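Local structure of EAL/GGDEF domain protein (Methylococcus capsulatus, 3ICL) at residues A[28-33]-A[92-97]. The protein belongs to the GGDEF family of bacterial signalling domains, which share an alpha/beta fold related to that of the nucleotidyl cyclases. The protein carries 1 engineered substitution. Numbering follows the deposited sequence.
Sequences GNPVVL and TLNGAL
V32 sets both of its methyl groups against the carbonyl of N94, and CG1 also meets G95, a compact example of a strand packing on the turn that leads into a helix. V32 CG1, set anti to the backbone N (chi1 179°), reaches N94 O at 3.5 Å, while V32 CG2 lies 3.9 Å from N94 C. G95 has no side chain and presents its CA, 4.2 Å from V32 CG1; its positive phi (84°) carries the chain round into the helix. Within the GGDEF fold, V32 lies on strand 32-38, the middle strand of the five-stranded sheet, and G95 is the N-cap of helix 96-106, which lies against that sheet. The turn is type I' from L93 to A96, and an ST motif steadies it: T92 OG1 accepts the backbone N-H of G95, with G95 N 2.9 Å away. Packing is looser at the side chain of N94, a partly exposed residue, which crosses the P30 ring at about a right angle. N94 ND2 stands 4.0 Å from P30 CG, and no hydrogen bond joins the two segments. V127 of the neighbouring strand touches both P30 and N94, and F159 also lies against the asparagine.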
loop_
_atom_site.group_PDB
_atom_site.type_symbol
_atom_site.label_atom_id
_atom_site.label_comp_id
_atom_site.label_asym_id
_atom_site.label_seq_id
_atom_site.Cartn_x
_atom_site.Cartn_y
_atom_site.Cartn_z
ATOM N N GLY A 28 -7.494 19.085 6.957
ATOM C CA GLY A 28 -7.606 19.333 5.529
ATOM C C GLY A 28 -6.465 18.798 4.681
ATOM O O GLY A 28 -6.581 18.733 3.457
ATOM N N ASN A 29 -5.362 18.421 5.323
ATOM C CA ASN A 29 -4.200 17.888 4.617
ATOM C C ASN A 29 -3.497 16.924 5.564
ATOM O O ASN A 29 -2.306 17.057 5.836
ATOM C CB ASN A 29 -3.252 19.030 4.223
ATOM C CG ASN A 29 -2.158 18.573 3.269
ATOM O OD1 ASN A 29 -2.348 17.627 2.506
ATOM N ND2 ASN A 29 -1.018 19.255 3.291
ATOM N N PRO A 30 -4.234 15.922 6.066
ATOM C CA PRO A 30 -3.699 14.935 6.998
ATOM C C PRO A 30 -2.769 13.906 6.386
ATOM O O PRO A 30 -2.655 13.772 5.168
ATOM C CB PRO A 30 -4.961 14.281 7.539
ATOM C CG PRO A 30 -5.774 14.161 6.289
ATOM C CD PRO A 30 -5.601 15.546 5.654
ATOM N N VAL A 31 -2.095 13.177 7.261
ATOM C CA VAL A 31 -1.222 12.110 6.828
ATOM C C VAL A 31 -2.162 10.924 6.729
ATOM O O VAL A 31 -3.024 10.733 7.593
ATOM C CB VAL A 31 -0.135 11.794 7.876
ATOM C CG1 VAL A 31 0.551 10.490 7.529
ATOM C CG2 VAL A 31 0.868 12.924 7.934
ATOM N N VAL A 32 -2.028 10.152 5.661
ATOM C CA VAL A 32 -2.862 8.977 5.486
ATOM C C VAL A 32 -1.962 7.804 5.145
ATOM O O VAL A 32 -1.022 7.932 4.358
ATOM C CB VAL A 32 -3.900 9.165 4.367
ATOM C CG1 VAL A 32 -4.730 7.887 4.212
ATOM C CG2 VAL A 32 -4.800 10.347 4.692
ATOM N N LEU A 33 -2.261 6.663 5.749
ATOM C CA LEU A 33 -1.479 5.459 5.541
ATOM C C LEU A 33 -2.335 4.368 4.911
ATOM O O LEU A 33 -3.435 4.074 5.386
ATOM C CB LEU A 33 -0.948 4.977 6.889
ATOM C CG LEU A 33 0.415 4.303 6.991
ATOM C CD1 LEU A 33 1.506 5.192 6.402
ATOM C CD2 LEU A 33 0.685 4.034 8.460
ATOM N N THR A 92 -7.861 14.152 -1.592
ATOM C CA THR A 92 -7.856 12.736 -1.958
ATOM C C THR A 92 -8.954 12.021 -1.184
ATOM O O THR A 92 -9.047 10.794 -1.219
ATOM C CB THR A 92 -6.515 12.037 -1.622
ATOM O OG1 THR A 92 -6.316 12.038 -0.200
ATOM C CG2 THR A 92 -5.348 12.747 -2.306
ATOM N N LEU A 93 -9.782 12.795 -0.489
ATOM C CA LEU A 93 -10.860 12.241 0.322
ATOM C C LEU A 93 -10.252 11.238 1.304
ATOM O O LEU A 93 -10.651 10.072 1.366
ATOM C CB LEU A 93 -11.916 11.571 -0.574
ATOM C CG LEU A 93 -12.671 12.538 -1.506
ATOM C CD1 LEU A 93 -13.618 11.770 -2.408
ATOM C CD2 LEU A 93 -13.457 13.549 -0.677
ATOM N N ASN A 94 -9.266 11.713 2.058
ATOM C CA ASN A 94 -8.572 10.904 3.055
ATOM C C ASN A 94 -7.952 9.651 2.454
ATOM O O ASN A 94 -8.011 8.568 3.050
ATOM C CB ASN A 94 -9.538 10.519 4.177
ATOM C CG ASN A 94 -10.178 11.727 4.822
ATOM O OD1 ASN A 94 -11.392 11.926 4.737
ATOM N ND2 ASN A 94 -9.359 12.550 5.463
ATOM N N GLY A 95 -7.367 9.807 1.268
ATOM C CA GLY A 95 -6.726 8.695 0.594
ATOM C C GLY A 95 -7.610 7.772 -0.224
ATOM O O GLY A 95 -7.093 6.938 -0.957
ATOM N N ALA A 96 -8.930 7.904 -0.120
ATOM C CA ALA A 96 -9.823 7.024 -0.869
ATOM C C ALA A 96 -9.595 7.087 -2.378
ATOM O O ALA A 96 -9.637 6.062 -3.064
ATOM C CB ALA A 96 -11.281 7.349 -0.543
ATOM N N LEU A 97 -9.355 8.287 -2.900
ATOM C CA LEU A 97 -9.128 8.435 -4.333
ATOM C C LEU A 97 -7.787 7.831 -4.738
ATOM O O LEU A 97 -7.610 7.422 -5.881
ATOM C CB LEU A 97 -9.188 9.913 -4.744
ATOM C CG LEU A 97 -10.548 10.591 -4.540
ATOM C CD1 LEU A 97 -10.507 12.014 -5.091
ATOM C CD2 LEU A 97 -11.636 9.780 -5.244
#